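Local atomic coordinates of precorrin-6A reductase (Rhodobacter capsulatus, PDB entry 4X7G), a protein that catalyses the NADPH-dependent reduction of the tetrapyrrole precorrin-6A to precorrin-6B, a step in the biosynthesis of the corrin ring of cobalamin. Residues Leu132-Lys136 / Gln137-Asp141; Gly160-Leu164 / Pro165-Ala169. All coordinates share one frame; numbering follows the deposited sequence.

Interaction 1: Leu132-Lys136 / Gln137-Asp141; sequences LAIGK and QHLRD. With 3Y8 (3-[(1R,2S,3S,7S,11S,16S,17R,18R,19R)-2,7,12,18-tetrakis(2-hydroxy-2-oxoethyl)-3,13-bis(3-hydroxy-3-oxopropyl)-1,2,5,7,11,17-hexamethyl-17-(3-oxidanyl-3-oxidanylidene-prop-1-enyl)-3,6,8,10,15,16,18,19,21,24-decahydrocorrin-8-yl]propanoic acid), chain C.
Leu139 turns back against Leu132 and Ile134 where the chain leaves strand 129-132 of a Rossmann-type parallel sheet and folds into a type I beta turn, Lys136 to Leu139. Leu139 CD2 does the touching, 3.9 Å from Leu132 CD1 where the two leucine side chains meet at a slant, and 4.0 Å from CG1 of Ile134, which runs alongside pointing the other way. Leu139 CD2 also lies 3.3 Å from Gly135 O, while Leu152 of strand 149-154 packs on Leu139. With its apolar side buried in this way, the turn presents its polar groups to the bound tetrapyrrole.

The polar side chains of Lys136 and Gln137 each take a different carboxylate. Lys136 is extended as far as CE and then bends at its last torsion (chi4 -59°), which sets Lys136 NZ 2.6 Å from 3Y8 O58 of a propionate; Arg34 O is a second acceptor for the ammonium. With an alanine in place of Lys136, the propionate is likely to lose its ammonium partner, and Arg34 O the hydrogen bond from that group. One oxygen of the neighbouring acetate, 3Y8 O63, is held by two backbone N-H groups of the turn. Lys136 N donates to 3Y8 O63 at 2.8 Å. The bond from Gln137 N to 3Y8 O63, 3.0 Å long, is fairly straight at 163°. Gly135, just before, has backbone angles that jam any side chain against the preceding carbonyl, and a CB there would also run into O63. The Gln137 chain, extended beyond CG, carries its amide across to the other acetate oxygen, with Gln137 NE2 2.9 Å from 3Y8 O62 in a nearly linear bond (173°). NE2 also donates to O1N of the bound NADP, so one amide bridges both ligands. Finally, a water donates to 3Y8 O62 and to Ile134 O, 2.7 Å from the latter, and accepts from His138 N.

Interaction 2: Gly160-Leu164 / Pro165-Ala169; sequences GPLPL and PDARA
Leu164 CB rests against the methyl of Ala167 where the loop from strand 149-154 bends into strand 167-171. Starting from the backbone, Leu164 CB meets its partners first: Ala167 CB lies 4.1 Å from it, and Pro165 CD of the adjoining ring lies at the same distance of 4.1 Å from Leu164 CB. Beyond CB, CG stands anti to the carbonyl carbon (chi1 -65°), and this carries the branch off the turn and into the domain. At the tip the two methyls part company: Leu164 CD1 reaches Leu132 CD1 at 3.9 Å, and Leu164 CD2 packs 4.0 Å from Leu139 O. Tyr150, Leu152 and Phe142 also pack on this side chain, which is buried although much of its surroundings is at the surface. Leu162, two residues before Leu164, approaches the same alanine, its CD1 a loose 4.4 Å from Ala167 CB, so the single methyl meets both leucines. Asp166, directed away from the loop at CB, has OD1 hydrogen-bonded to His149 ND1, and backbone bonds from Asp166 and Arg168 join this end to strand 149-154. The arrangement is a loop packing on the start of the edge strand it leads into, in a Rossmann-type parallel sheet.

Overall arrangement
Interaction 1 comes first along the chain and interaction 2 second, with strand 149-154 between them; their centres lie about 11 Å apart. Both belong to the domain built on the parallel sheet 109-113, 216-220, 192-196, 129-132, 149-154, 167-171. Residues 132-141 leave a central strand and 160-169 enter strand 167-171 at one edge. The two loops touch directly, with Arg140 CG 3.7 Å from Pro163 CB, and both lean on Leu152. Their roles differ: interaction 1 lines the pocket for the tetrapyrrole and NADP, whereas interaction 2 lies farther out, with the side chain of Leu162 about 10 Å from the tetrapyrrole, and is plain packing at the start of the edge strand.

Interaction 1: Leu132-Lys136 / Gln137-Asp141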
loop_
_atom_site.group_PDB
_atom_site.type_symbol
_atom_site.label_atom_id
_atom_site.label_comp_id
_atom_site.label_asym_id
_atom_site.label_seq_id
_atom_site.Cartn_x
_atom_site.Cartn_y
_atom_site.Cartn_z
ATOM N N LEU A 132 -6.052 3.210 14.524
ATOM C CA LEU A 132 -4.857 2.583 13.986
ATOM C C LEU A 132 -5.101 2.221 12.602
ATOM O O LEU A 132 -5.411 1.061 12.287
ATOM C CB LEU A 132 -4.466 1.370 14.780
ATOM C CG LEU A 132 -4.104 1.528 16.166
ATOM C CD1 LEU A 132 -3.641 0.160 16.747
ATOM C CD2 LEU A 132 -3.011 2.521 16.322
ATOM N N ALA A 133 -4.957 3.162 11.685
ATOM C CA ALA A 133 -5.279 2.971 10.310
ATOM C C ALA A 133 -4.148 2.424 9.550
ATOM O O ALA A 133 -3.697 2.954 8.539
ATOM C CB ALA A 133 -5.745 4.311 9.743
ATOM N N ILE A 134 -3.627 1.283 10.030
ATOM C CA ILE A 134 -2.395 0.661 9.632
ATOM C C ILE A 134 -2.604 -0.780 9.294
ATOM O O ILE A 134 -1.594 -1.479 9.005
ATOM C CB ILE A 134 -1.288 0.846 10.621
ATOM C CG1 ILE A 134 -1.675 0.162 11.937
ATOM C CG2 ILE A 134 -0.928 2.339 10.752
ATOM C CD1 ILE A 134 -0.489 -0.046 12.835
ATOM N N GLY A 135 -3.821 -1.258 9.181
ATOM C CA GLY A 135 -4.022 -2.611 8.700
ATOM C C GLY A 135 -3.897 -3.570 9.796
ATOM O O GLY A 135 -4.303 -3.391 10.960
ATOM N N LYS A 136 -3.383 -4.765 9.481
ATOM C CA LYS A 136 -3.279 -5.848 10.383
ATOM C C LYS A 136 -1.871 -6.232 10.839
ATOM O O LYS A 136 -1.714 -6.774 11.931
ATOM C CB LYS A 136 -4.014 -7.093 9.776
ATOM C CG LYS A 136 -3.242 -7.912 8.840
ATOM C CD LYS A 136 -3.956 -9.289 8.615
ATOM C CE LYS A 136 -3.207 -10.050 7.495
ATOM N NZ LYS A 136 -3.051 -9.478 6.127
ATOM N N GLN A 137 -0.892 -6.104 9.993
ATOM C CA GLN A 137 0.376 -6.832 10.253
ATOM C C GLN A 137 1.068 -6.337 11.482
ATOM O O GLN A 137 1.822 -7.133 12.107
ATOM C CB GLN A 137 1.293 -6.781 9.039
ATOM C CG GLN A 137 0.746 -7.511 7.793
ATOM C CD GLN A 137 1.662 -7.396 6.590
ATOM O OE1 GLN A 137 2.192 -8.439 6.108
ATOM N NE2 GLN A 137 1.954 -6.191 6.150
ATOM N N HIS A 138 0.951 -5.046 11.814
ATOM C CA HIS A 138 1.738 -4.431 12.867
ATOM C C HIS A 138 0.952 -3.946 14.012
ATOM O O HIS A 138 1.434 -3.215 14.877
ATOM C CB HIS A 138 2.763 -3.424 12.263
ATOM C CG HIS A 138 3.732 -4.117 11.362
ATOM N ND1 HIS A 138 3.807 -3.947 9.985
ATOM C CD2 HIS A 138 4.633 -5.098 11.664
ATOM C CE1 HIS A 138 4.708 -4.793 9.490
ATOM N NE2 HIS A 138 5.222 -5.490 10.480
ATOM N N LEU A 139 -0.297 -4.402 14.122
ATOM C CA LEU A 139 -1.129 -4.027 15.318
ATOM C C LEU A 139 -0.569 -4.423 16.556
ATOM O O LEU A 139 -0.732 -3.718 17.618
ATOM C CB LEU A 139 -2.493 -4.724 15.274
ATOM C CG LEU A 139 -3.301 -4.232 14.135
ATOM C CD1 LEU A 139 -4.650 -5.013 14.091
ATOM C CD2 LEU A 139 -3.478 -2.720 14.127
ATOM N N ARG A 140 0.162 -5.528 16.612
ATOM C CA ARG A 140 0.747 -5.976 17.800
ATOM C C ARG A 140 1.735 -4.979 18.426
ATOM O O ARG A 140 1.977 -4.966 19.601
ATOM C CB ARG A 140 1.652 -7.279 17.645
ATOM C CG ARG A 140 0.998 -8.605 18.025
ATOM C CD ARG A 140 1.784 -9.736 17.376
ATOM N NE ARG A 140 3.076 -10.103 17.998
ATOM C CZ ARG A 140 3.273 -11.050 18.909
ATOM N NH1 ARG A 140 2.225 -11.716 19.414
ATOM N NH2 ARG A 140 4.535 -11.378 19.286
ATOM N N ASP A 141 2.342 -4.134 17.612
ATOM C CA ASP A 141 3.269 -3.147 18.151
ATOM C C ASP A 141 2.622 -2.273 19.237
ATOM O O ASP A 141 3.183 -1.809 20.197
ATOM C CB ASP A 141 3.844 -2.255 17.066
ATOM C CG ASP A 141 4.492 -2.955 15.941
ATOM O OD1 ASP A 141 4.679 -4.162 15.980
ATOM O OD2 ASP A 141 4.865 -2.341 14.947
HETATM C C48 3Y8 C . -4.016 -7.799 -0.464
HETATM C C47 3Y8 C . -6.467 -6.500 -2.065
HETATM C C43 3Y8 C . -7.944 -1.296 -5.073
HETATM C C42 3Y8 C . -7.829 -1.388 -3.493
HETATM C C41 3Y8 C . -6.360 -1.114 -3.231
HETATM C C38 3Y8 C . -3.737 1.108 -1.353
HETATM C C37 3Y8 C . -5.193 1.365 -1.367
HETATM C C36 3Y8 C . -7.560 0.727 -0.838
HETATM C C35 3Y8 C . -5.835 1.660 1.603
HETATM C C32 3Y8 C . -6.845 2.822 6.202
HETATM C C31 3Y8 C . -5.476 2.263 5.627
HETATM C C2 3Y8 C . -3.398 -0.330 4.643
HETATM C C1 3Y8 C . -3.805 -1.715 4.028
HETATM C C4 3Y8 C . -4.781 -0.098 2.702
HETATM C C5 3Y8 C . -5.409 0.370 1.610
HETATM C C7 3Y8 C . -6.101 0.171 -0.861
HETATM C C8 3Y8 C . -6.068 -1.037 -1.736
HETATM C C6 3Y8 C . -5.674 -0.350 0.389
HETATM C C3 3Y8 C . -4.435 0.616 4.009
HETATM C C11 3Y8 C . -6.023 -4.577 -0.346
HETATM C C12 3Y8 C . -5.729 -5.897 -0.859
HETATM C C13 3Y8 C . -4.756 -6.488 -0.179
HETATM C C14 3Y8 C . -4.380 -5.598 0.903
HETATM C C15 3Y8 C . -3.407 -5.878 1.838
HETATM C C16 3Y8 C . -3.093 -4.893 2.877
HETATM C C17 3Y8 C . -2.297 -5.192 4.119
HETATM C C18 3Y8 C . -2.346 -3.815 4.854
HETATM C C19 3Y8 C . -2.702 -2.738 3.739
HETATM C C20 3Y8 C . -4.960 -2.349 4.811
HETATM C C21 3Y8 C . -7.827 -7.194 -1.625
HETATM C C24 3Y8 C . -7.498 -4.395 0.026
HETATM C C25 3Y8 C . -3.466 -0.295 6.180
HETATM C C26 3Y8 C . -2.025 0.111 4.115
HETATM O O59 3Y8 C . -6.398 -6.354 6.790
HETATM C C57 3Y8 C . -5.455 -6.823 6.019
HETATM O O58 3Y8 C . -5.141 -8.030 5.845
HETATM C C56 3Y8 C . -4.566 -5.769 5.417
HETATM C C55 3Y8 C . -3.134 -6.235 5.000
HETATM C C54 3Y8 C . -0.895 -5.667 3.816
HETATM C C60 3Y8 C . -1.079 -3.354 5.573
HETATM C C61 3Y8 C . -0.690 -4.087 6.772
HETATM O O62 3Y8 C . 0.509 -3.865 7.187
HETATM O O63 3Y8 C . -1.492 -4.849 7.379
HETATM N N24 3Y8 C . -3.217 -3.575 2.642
HETATM N N23 3Y8 C . -5.156 -4.483 0.799
HETATM C C49 3Y8 C . -2.725 -7.500 -1.239
HETATM C C50 3Y8 C . -1.916 -8.677 -1.674
HETATM O O51 3Y8 C . -2.245 -9.836 -1.335
HETATM O O52 3Y8 C . -0.965 -8.382 -2.487
HETATM O O23 3Y8 C . -8.816 -6.916 -2.334
HETATM O O22 3Y8 C . -7.802 -7.913 -0.656
HETATM C C10 3Y8 C . -5.544 -3.523 -1.396
HETATM C C9 3Y8 C . -5.760 -2.108 -0.984
HETATM N N22 3Y8 C . -5.562 -1.693 0.340
HETATM O O44 3Y8 C . -8.057 -0.146 -5.520
HETATM O O45 3Y8 C . -8.102 -2.301 -5.631
HETATM O O39 3Y8 C . -3.099 1.686 -2.289
HETATM O O40 3Y8 C . -3.228 0.515 -0.405
HETATM N N21 3Y8 C . -4.420 -1.334 2.763
HETATM C C27 3Y8 C . -1.634 1.553 4.547
HETATM O O28 3Y8 C . -1.075 1.657 5.646
HETATM O O29 3Y8 C . -1.887 2.506 3.816
HETATM C C30 3Y8 C . -5.729 1.071 4.755
HETATM O O34 3Y8 C . -7.460 1.991 6.969
HETATM O O33 3Y8 C . -6.951 4.014 5.912
HETATM O O HOH W 1 0.453 -3.033 9.856
HETATM O O HOH W 2 -0.555 -7.450 14.261
#

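Interaction 2: Gly160-Leu164 / Pro165-Ala169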
loop_
_atom_site.group_PDB
_atom_site.type_symbol
_atom_site.label_atom_id
_atom_site.label_comp_id
_atom_site.label_asym_id
_atom_site.label_seq_id
_atom_site.Cartn_x
_atom_site.Cartn_y
_atom_site.Cartn_z
ATOM N N GLY A 160 -7.607 -15.208 15.372
ATOM C CA GLY A 160 -7.052 -15.054 16.735
ATOM C C GLY A 160 -7.570 -13.902 17.627
ATOM O O GLY A 160 -8.176 -12.926 17.160
ATOM N N PRO A 161 -7.316 -14.015 18.931
ATOM C CA PRO A 161 -7.534 -12.920 19.810
ATOM C C PRO A 161 -6.698 -11.701 19.310
ATOM O O PRO A 161 -5.562 -11.835 18.749
ATOM C CB PRO A 161 -6.971 -13.386 21.175
ATOM C CG PRO A 161 -6.241 -14.684 20.951
ATOM C CD PRO A 161 -6.432 -15.071 19.506
ATOM N N LEU A 162 -7.264 -10.545 19.524
ATOM C CA LEU A 162 -6.545 -9.283 19.263
ATOM C C LEU A 162 -5.577 -8.971 20.385
ATOM O O LEU A 162 -5.934 -9.146 21.558
ATOM C CB LEU A 162 -7.560 -8.151 19.191
ATOM C CG LEU A 162 -8.559 -8.205 18.085
ATOM C CD1 LEU A 162 -9.546 -7.064 18.347
ATOM C CD2 LEU A 162 -7.809 -8.052 16.757
ATOM N N PRO A 163 -4.411 -8.354 20.032
ATOM C CA PRO A 163 -3.325 -8.120 21.015
ATOM C C PRO A 163 -3.518 -6.842 21.802
ATOM O O PRO A 163 -2.590 -6.334 22.493
ATOM C CB PRO A 163 -2.053 -8.045 20.120
ATOM C CG PRO A 163 -2.578 -7.443 18.864
ATOM C CD PRO A 163 -3.975 -8.032 18.667
ATOM N N LEU A 164 -4.805 -6.340 21.776
ATOM C CA LEU A 164 -5.021 -5.048 22.306
ATOM C C LEU A 164 -6.172 -5.076 23.298
ATOM O O LEU A 164 -7.205 -5.688 22.914
ATOM C CB LEU A 164 -5.305 -4.042 21.188
ATOM C CG LEU A 164 -4.160 -3.777 20.207
ATOM C CD1 LEU A 164 -4.624 -2.878 19.072
ATOM C CD2 LEU A 164 -2.965 -3.169 20.925
ATOM N N PRO A 165 -6.139 -4.685 24.513
ATOM C CA PRO A 165 -7.257 -5.057 25.422
ATOM C C PRO A 165 -8.498 -4.263 25.148
ATOM O O PRO A 165 -9.556 -4.669 25.678
ATOM C CB PRO A 165 -6.719 -4.790 26.804
ATOM C CG PRO A 165 -5.551 -3.872 26.596
ATOM C CD PRO A 165 -4.956 -4.253 25.313
ATOM N N ASP A 166 -8.410 -3.079 24.578
ATOM C CA ASP A 166 -9.581 -2.205 24.289
ATOM C C ASP A 166 -9.571 -1.834 22.810
ATOM O O ASP A 166 -8.863 -0.887 22.422
ATOM C CB ASP A 166 -9.587 -1.014 25.175
ATOM C CG ASP A 166 -10.765 -0.050 24.955
ATOM O OD1 ASP A 166 -11.556 -0.275 24.057
ATOM O OD2 ASP A 166 -10.817 0.950 25.709
ATOM N N ALA A 167 -10.264 -2.630 22.022
ATOM C CA ALA A 167 -10.257 -2.399 20.598
ATOM C C ALA A 167 -11.528 -2.919 19.931
ATOM O O ALA A 167 -12.086 -3.920 20.397
ATOM C CB ALA A 167 -9.059 -3.060 19.999
ATOM N N ARG A 168 -11.948 -2.202 18.908
ATOM C CA ARG A 168 -13.057 -2.611 18.055
ATOM C C ARG A 168 -12.529 -2.631 16.661
ATOM O O ARG A 168 -11.788 -1.666 16.293
ATOM C CB ARG A 168 -14.166 -1.518 18.149
ATOM C CG ARG A 168 -15.467 -1.775 17.440
ATOM C CD ARG A 168 -16.398 -0.715 17.619
ATOM N NE ARG A 168 -16.439 0.283 16.610
ATOM C CZ ARG A 168 -16.867 0.040 15.361
ATOM N NH1 ARG A 168 -17.146 -1.197 14.930
ATOM N NH2 ARG A 168 -16.944 1.086 14.539
ATOM N N ALA A 169 -12.891 -3.629 15.846
ATOM C CA ALA A 169 -12.525 -3.606 14.420
ATOM C C ALA A 169 -13.690 -3.356 13.499
ATOM O O ALA A 169 -14.735 -4.085 13.632
ATOM C CB ALA A 169 -11.862 -4.851 14.068
#